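Glucose dehydrogenase (Haloferax mediterranei, PDB 2VWG) oxidises D-glucose to D-glucono-1,5-lactone and accepts several other aldoses, using a catalytic zinc ion and NADP(+) in preference to NAD(+). Local coordinates at residues V87-A92 with F113-V118; I16-P21 with H58-H63. All coordinates share one frame; numbering follows the deposited sequence.

Interaction 1: residues V87-A92 with F113-V118; sequences VRRPPA and FERGIV. With LGC (D-glucono-1,5-lactone), chain C.
Pro91 lies over one face of the Phe113 ring, its CA 3.8 Å from the ring centroid and 10° off the normal, a CH-pi contact, while Ala92 N comes 3.4 Å from Phe113 CZ. The Arg88 guanidinium meets Glu114 at its edge and nearly in plane: NE (2.9 Å) and NH2 (3.0 Å) both donate to Glu114 OE2, a side-on salt bridge on the anti side of this oxygen. Both side chains run extended in the same direction, and the guanidinium and carboxylate planes are 34° apart. One face of the Arg89 guanidinium carries Arg115 CD, and a water accepting from Arg89 NE and Arg115 NH1 links the two arginines, while Arg115 NE is bonded to the carbonyl of His121. The backbones form a short antiparallel pairing in the GroES-like domain, Arg89 and Phe113 exchanging two hydrogen bonds; within 113-118, Ile117 and Val118 both face Glu114, a classic beta bulge. Arg115 N closes the other end on Val87 O at 3.0 Å. Glu114 binds the substrate: its OE1 accepts from O6 of the gluconolactone at 2.6 Å and its OE2 from O4 at 2.7 Å, and Arg88, in the second shell, is placed to fix the rotation of the carboxylate.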
loop_
_atom_site.group_PDB
_atom_site.type_symbol
_atom_site.label_atom_id
_atom_site.label_comp_id
_atom_site.label_asym_id
_atom_site.label_seq_id
_atom_site.Cartn_x
_atom_site.Cartn_y
_atom_site.Cartn_z
ATOM N N VAL A 87 -23.535 -7.538 2.853
ATOM C CA VAL A 87 -24.066 -6.200 3.001
ATOM C C VAL A 87 -24.350 -5.501 1.661
ATOM O O VAL A 87 -25.338 -4.776 1.549
ATOM C CB VAL A 87 -23.139 -5.368 3.885
ATOM C CG1 VAL A 87 -23.601 -3.899 3.949
ATOM C CG2 VAL A 87 -23.080 -6.011 5.294
ATOM N N ARG A 88 -23.532 -5.745 0.639
ATOM C CA ARG A 88 -23.697 -5.011 -0.613
ATOM C C ARG A 88 -24.685 -5.657 -1.589
ATOM O O ARG A 88 -24.754 -6.881 -1.715
ATOM C CB ARG A 88 -22.349 -4.741 -1.282
ATOM C CG ARG A 88 -21.682 -3.571 -0.660
ATOM C CD ARG A 88 -20.382 -3.215 -1.294
ATOM N NE ARG A 88 -19.772 -2.101 -0.572
ATOM C CZ ARG A 88 -18.692 -1.441 -0.986
ATOM N NH1 ARG A 88 -18.066 -1.806 -2.096
ATOM N NH2 ARG A 88 -18.229 -0.423 -0.276
ATOM N N ARG A 89 -25.452 -4.802 -2.260
ATOM C CA ARG A 89 -26.406 -5.224 -3.287
ATOM C C ARG A 89 -26.258 -4.288 -4.485
ATOM O O ARG A 89 -25.813 -3.149 -4.325
ATOM C CB ARG A 89 -27.837 -5.154 -2.756
ATOM C CG ARG A 89 -28.129 -6.057 -1.565
ATOM C CD ARG A 89 -28.129 -7.525 -1.956
ATOM N NE ARG A 89 -28.428 -8.366 -0.799
ATOM C CZ ARG A 89 -27.544 -8.737 0.128
ATOM N NH1 ARG A 89 -26.274 -8.376 0.036
ATOM N NH2 ARG A 89 -27.937 -9.496 1.146
ATOM N N PRO A 90 -26.610 -4.771 -5.695
ATOM C CA PRO A 90 -26.542 -3.919 -6.883
ATOM C C PRO A 90 -27.438 -2.676 -6.744
ATOM O O PRO A 90 -28.494 -2.744 -6.100
ATOM C CB PRO A 90 -27.041 -4.811 -8.021
ATOM C CG PRO A 90 -27.179 -6.169 -7.486
ATOM C CD PRO A 90 -27.062 -6.138 -5.990
ATOM N N PRO A 91 -27.017 -1.544 -7.329
ATOM C CA PRO A 91 -27.803 -0.321 -7.216
ATOM C C PRO A 91 -29.047 -0.335 -8.119
ATOM O O PRO A 91 -29.323 -1.345 -8.777
ATOM C CB PRO A 91 -26.807 0.769 -7.632
ATOM C CG PRO A 91 -25.901 0.096 -8.568
ATOM C CD PRO A 91 -25.795 -1.337 -8.125
ATOM N N ALA A 92 -29.783 0.779 -8.118
ATOM C CA ALA A 92 -31.025 0.943 -8.892
ATOM C C ALA A 92 -30.842 0.632 -10.387
ATOM O O ALA A 92 -31.658 -0.073 -10.994
ATOM C CB ALA A 92 -31.550 2.363 -8.714
ATOM N N PHE A 113 -25.432 -0.558 -3.346
ATOM C CA PHE A 113 -26.106 -0.199 -2.108
ATOM C C PHE A 113 -25.487 -1.035 -0.995
ATOM O O PHE A 113 -24.989 -2.136 -1.251
ATOM C CB PHE A 113 -27.594 -0.529 -2.171
ATOM C CG PHE A 113 -28.383 0.325 -3.136
ATOM C CD1 PHE A 113 -27.976 1.617 -3.471
ATOM C CD2 PHE A 113 -29.563 -0.166 -3.682
ATOM C CE1 PHE A 113 -28.734 2.396 -4.344
ATOM C CE2 PHE A 113 -30.320 0.611 -4.558
ATOM C CZ PHE A 113 -29.903 1.887 -4.883
ATOM N N GLU A 114 -25.531 -0.505 0.227
ATOM C CA GLU A 114 -25.194 -1.255 1.439
ATOM C C GLU A 114 -26.411 -1.293 2.345
ATOM O O GLU A 114 -26.884 -0.256 2.831
ATOM C CB GLU A 114 -24.023 -0.616 2.173
ATOM C CG GLU A 114 -22.712 -0.901 1.507
ATOM C CD GLU A 114 -21.506 -0.198 2.135
ATOM O OE1 GLU A 114 -21.646 0.703 2.984
ATOM O OE2 GLU A 114 -20.392 -0.561 1.745
ATOM N N ARG A 115 -26.919 -2.492 2.574
ATOM C CA ARG A 115 -28.106 -2.654 3.386
ATOM C C ARG A 115 -27.844 -2.170 4.811
ATOM O O ARG A 115 -26.868 -2.569 5.440
ATOM C CB ARG A 115 -28.566 -4.120 3.357
ATOM C CG ARG A 115 -29.108 -4.539 1.975
ATOM C CD ARG A 115 -30.036 -5.745 2.005
ATOM N NE ARG A 115 -31.166 -5.532 2.900
ATOM C CZ ARG A 115 -32.236 -6.319 2.993
ATOM N NH1 ARG A 115 -32.383 -7.382 2.222
ATOM N NH2 ARG A 115 -33.180 -6.012 3.875
ATOM N N GLY A 116 -28.718 -1.292 5.294
ATOM C CA GLY A 116 -28.583 -0.684 6.603
ATOM C C GLY A 116 -27.683 0.538 6.676
ATOM O O GLY A 116 -27.534 1.123 7.738
ATOM N N ILE A 117 -27.079 0.925 5.552
ATOM C CA ILE A 117 -26.078 1.979 5.545
ATOM C C ILE A 117 -26.343 2.984 4.421
ATOM O O ILE A 117 -26.516 4.174 4.682
ATOM C CB ILE A 117 -24.649 1.416 5.406
ATOM C CG1 ILE A 117 -24.373 0.369 6.485
ATOM C CG2 ILE A 117 -23.611 2.552 5.526
ATOM C CD1 ILE A 117 -22.995 -0.279 6.381
ATOM N N VAL A 118 -26.366 2.520 3.176
ATOM C CA VAL A 118 -26.622 3.432 2.066
ATOM C C VAL A 118 -27.525 2.861 0.981
ATOM O O VAL A 118 -27.223 1.851 0.337
ATOM C CB VAL A 118 -25.316 4.015 1.460
ATOM C CG1 VAL A 118 -24.354 2.937 1.082
ATOM C CG2 VAL A 118 -25.636 4.911 0.262
HETATM C C1 LGC C . -19.331 -1.096 7.822
HETATM C C2 LGC C . -19.658 -2.409 7.210
HETATM O O5 LGC C . -18.997 0.032 7.038
HETATM O O1 LGC C . -19.360 -0.975 9.040
HETATM O O2 LGC C . -19.123 -3.440 8.003
HETATM C C3 LGC C . -19.169 -2.564 5.780
HETATM O O3 LGC C . -19.895 -3.602 5.158
HETATM C C4 LGC C . -19.358 -1.284 4.980
HETATM O O4 LGC C . -18.831 -1.504 3.693
HETATM C C5 LGC C . -18.624 -0.137 5.679
HETATM C C6 LGC C . -18.821 1.189 4.940
HETATM O O6 LGC C . -20.181 1.543 4.966
HETATM O O HOH W 1 -31.504 -7.962 -0.836
#

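Interaction 2: residues I16-P21 with H58-H63; sequences IEKPRP and HLVLGH. With ZN (zinc ion), chain D; LGC (D-glucono-1,5-lactone), chain C.
His58 meets Ile16 and Lys18 at one end of its imidazole, and these three residues have the most surface buried between 16-21 and 58-63. Ile16 CD1 comes obliquely to the ring, 3.2 Å from His58 CD2. Lys18 arrives from the opposite direction to the histidine and brings a methylene to the ring edge, CE lying in plane 3.0 Å from His58 NE2. Both approaches are unusually short, so their exact lengths are doubtful; the contact is van der Waals packing without a hydrogen bond, Lys18 NZ staying 3.6 Å from His58 NE2. With CG set between its backbone N and carbonyl carbon (chi1 68°), the His58 ring is held out toward the two side chains. The Lys18 chain is extended beyond CG, which carries its end past the ring to Val60, where NZ stands 4.0 Å from CG2. Val60 CG2 is also 4.4 Å from Ile16 CD1. The ring of His121 stacks on that of His58, adding a further contact from the loops. Shortening His58 to an alanine is likely to leave Ile16 CD1 and Lys18 CE without the ring they pack against, and His121 without its stacking partner. At the far end of 58-63, well away from this packing, His63 NE2 binds the catalytic zinc at 2.1 Å, together with Asp38, Glu64 and a water. Strands 13-17 and 58-60 form the outer members of a three-stranded antiparallel sheet, so their side chains meet across the intervening strand 2-7, while Leu59 packs on Val44 of helix 39-46.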
loop_
_atom_site.group_PDB
_atom_site.type_symbol
_atom_site.label_atom_id
_atom_site.label_comp_id
_atom_site.label_asym_id
_atom_site.label_seq_id
_atom_site.Cartn_x
_atom_site.Cartn_y
_atom_site.Cartn_z
ATOM N N ILE A 16 -40.890 1.132 13.593
ATOM C CA ILE A 16 -41.907 1.348 12.566
ATOM C C ILE A 16 -42.512 -0.000 12.239
ATOM O O ILE A 16 -42.008 -1.032 12.688
ATOM C CB ILE A 16 -41.334 2.002 11.293
ATOM C CG1 ILE A 16 -40.234 1.137 10.667
ATOM C CG2 ILE A 16 -40.793 3.395 11.610
ATOM C CD1 ILE A 16 -39.887 1.544 9.255
ATOM N N GLU A 17 -43.612 0.007 11.491
ATOM C CA GLU A 17 -44.204 -1.227 10.986
ATOM C C GLU A 17 -44.219 -1.218 9.471
ATOM O O GLU A 17 -44.459 -0.186 8.848
ATOM C CB GLU A 17 -45.607 -1.462 11.544
ATOM C CG GLU A 17 -45.577 -1.783 13.027
ATOM C CD GLU A 17 -46.813 -2.498 13.515
ATOM O OE1 GLU A 17 -47.906 -2.281 12.932
ATOM O OE2 GLU A 17 -46.681 -3.271 14.498
ATOM N N LYS A 18 -43.923 -2.386 8.915
ATOM C CA LYS A 18 -43.796 -2.618 7.487
ATOM C C LYS A 18 -44.442 -3.958 7.181
ATOM O O LYS A 18 -44.474 -4.839 8.050
ATOM C CB LYS A 18 -42.324 -2.785 7.107
ATOM C CG LYS A 18 -41.560 -1.544 6.831
ATOM C CD LYS A 18 -40.298 -1.905 6.070
ATOM C CE LYS A 18 -39.601 -0.675 5.569
ATOM N NZ LYS A 18 -38.570 -1.040 4.593
ATOM N N PRO A 19 -44.883 -4.155 5.930
ATOM C CA PRO A 19 -45.353 -5.487 5.564
ATOM C C PRO A 19 -44.190 -6.490 5.530
ATOM O O PRO A 19 -43.059 -6.126 5.206
ATOM C CB PRO A 19 -45.928 -5.297 4.152
ATOM C CG PRO A 19 -45.889 -3.835 3.872
ATOM C CD PRO A 19 -44.926 -3.212 4.801
ATOM N N ARG A 20 -44.474 -7.736 5.871
ATOM C CA ARG A 20 -43.498 -8.804 5.718
ATOM C C ARG A 20 -43.173 -8.963 4.231
ATOM O O ARG A 20 -44.089 -9.047 3.411
ATOM C CB ARG A 20 -44.067 -10.108 6.259
ATOM C CG ARG A 20 -43.024 -11.080 6.710
ATOM C CD ARG A 20 -43.656 -12.219 7.468
ATOM N NE ARG A 20 -43.812 -13.408 6.640
ATOM C CZ ARG A 20 -44.252 -14.575 7.097
ATOM N NH1 ARG A 20 -44.599 -14.708 8.379
ATOM N NH2 ARG A 20 -44.351 -15.609 6.265
ATOM N N PRO A 21 -41.876 -8.964 3.869
ATOM C CA PRO A 21 -41.548 -9.128 2.456
ATOM C C PRO A 21 -41.780 -10.549 1.946
ATOM O O PRO A 21 -41.828 -11.504 2.726
ATOM C CB PRO A 21 -40.058 -8.776 2.396
ATOM C CG PRO A 21 -39.547 -9.088 3.721
ATOM C CD PRO A 21 -40.666 -8.812 4.691
ATOM N N HIS A 58 -37.504 6.834 5.578
ATOM C CA HIS A 58 -36.765 6.176 6.658
ATOM C C HIS A 58 -35.714 5.197 6.136
ATOM O O HIS A 58 -35.703 4.850 4.955
ATOM C CB HIS A 58 -37.746 5.406 7.536
ATOM C CG HIS A 58 -38.357 4.229 6.848
ATOM N ND1 HIS A 58 -39.362 4.355 5.915
ATOM C CD2 HIS A 58 -38.085 2.905 6.933
ATOM C CE1 HIS A 58 -39.701 3.156 5.472
ATOM N NE2 HIS A 58 -38.940 2.259 6.071
ATOM N N LEU A 59 -34.829 4.767 7.032
ATOM C CA LEU A 59 -33.855 3.725 6.736
ATOM C C LEU A 59 -33.862 2.707 7.873
ATOM O O LEU A 59 -33.560 3.058 9.011
ATOM C CB LEU A 59 -32.461 4.330 6.581
ATOM C CG LEU A 59 -31.260 3.379 6.417
ATOM C CD1 LEU A 59 -31.314 2.642 5.091
ATOM C CD2 LEU A 59 -29.954 4.154 6.549
ATOM N N VAL A 60 -34.223 1.464 7.564
ATOM C CA VAL A 60 -34.105 0.367 8.522
ATOM C C VAL A 60 -32.614 0.135 8.738
ATOM O O VAL A 60 -31.840 0.017 7.781
ATOM C CB VAL A 60 -34.813 -0.921 8.046
ATOM C CG1 VAL A 60 -34.569 -2.072 9.027
ATOM C CG2 VAL A 60 -36.311 -0.660 7.859
ATOM N N LEU A 61 -32.216 0.136 10.000
ATOM C CA LEU A 61 -30.813 -0.011 10.371
ATOM C C LEU A 61 -30.365 -1.475 10.430
ATOM O O LEU A 61 -31.176 -2.407 10.342
ATOM C CB LEU A 61 -30.584 0.645 11.736
ATOM C CG LEU A 61 -30.830 2.153 11.780
ATOM C CD1 LEU A 61 -30.995 2.637 13.208
ATOM C CD2 LEU A 61 -29.694 2.866 11.089
ATOM N N GLY A 62 -29.060 -1.667 10.599
ATOM C CA GLY A 62 -28.511 -2.979 10.884
ATOM C C GLY A 62 -27.864 -3.614 9.670
ATOM O O GLY A 62 -28.514 -3.845 8.658
ATOM N N HIS A 63 -26.570 -3.903 9.779
ATOM C CA HIS A 63 -25.852 -4.572 8.697
ATOM C C HIS A 63 -25.110 -5.828 9.164
ATOM O O HIS A 63 -24.514 -6.519 8.348
ATOM C CB HIS A 63 -24.908 -3.574 8.010
ATOM C CG HIS A 63 -23.847 -3.039 8.914
ATOM N ND1 HIS A 63 -24.036 -1.925 9.701
ATOM C CD2 HIS A 63 -22.609 -3.508 9.212
ATOM C CE1 HIS A 63 -22.945 -1.712 10.420
ATOM N NE2 HIS A 63 -22.063 -2.652 10.135
HETATM ZN ZN ZN D . -20.528 -3.408 11.427
HETATM C C1 LGC C . -19.331 -1.096 7.822
HETATM C C2 LGC C . -19.658 -2.409 7.210
HETATM O O5 LGC C . -18.997 0.032 7.038
HETATM O O1 LGC C . -19.360 -0.975 9.040
HETATM O O2 LGC C . -19.123 -3.440 8.003
HETATM C C3 LGC C . -19.169 -2.564 5.780
HETATM O O3 LGC C . -19.895 -3.602 5.158
HETATM C C4 LGC C . -19.358 -1.284 4.980
HETATM O O4 LGC C . -18.831 -1.504 3.693
HETATM C C5 LGC C . -18.624 -0.137 5.679
HETATM C C6 LGC C . -18.821 1.189 4.940
HETATM O O6 LGC C . -20.181 1.543 4.966
HETATM O O HOH W 2 -19.185 -4.234 10.497
#

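Both interactions are partly buried, with centres 14 Å apart, but they hold different elements. Interaction 1 joins two directly paired strands, 88-89 and 113-115, through backbone bonds and a salt bridge, and its one acidic side chain, Glu114, binds the sugar. Interaction 2, farther from the centre of the chain, relies on side-chain packing between strands that are not neighbours in their sheet and buries about a third as much surface (160 against 477 Å²). Of interaction 2, only the far end of 58-63 reaches the active site: Ile117 CD1 of interaction 1 packs 3.8 Å from His63 CG, bringing a zinc ligand beside the segment that binds the gluconolactone.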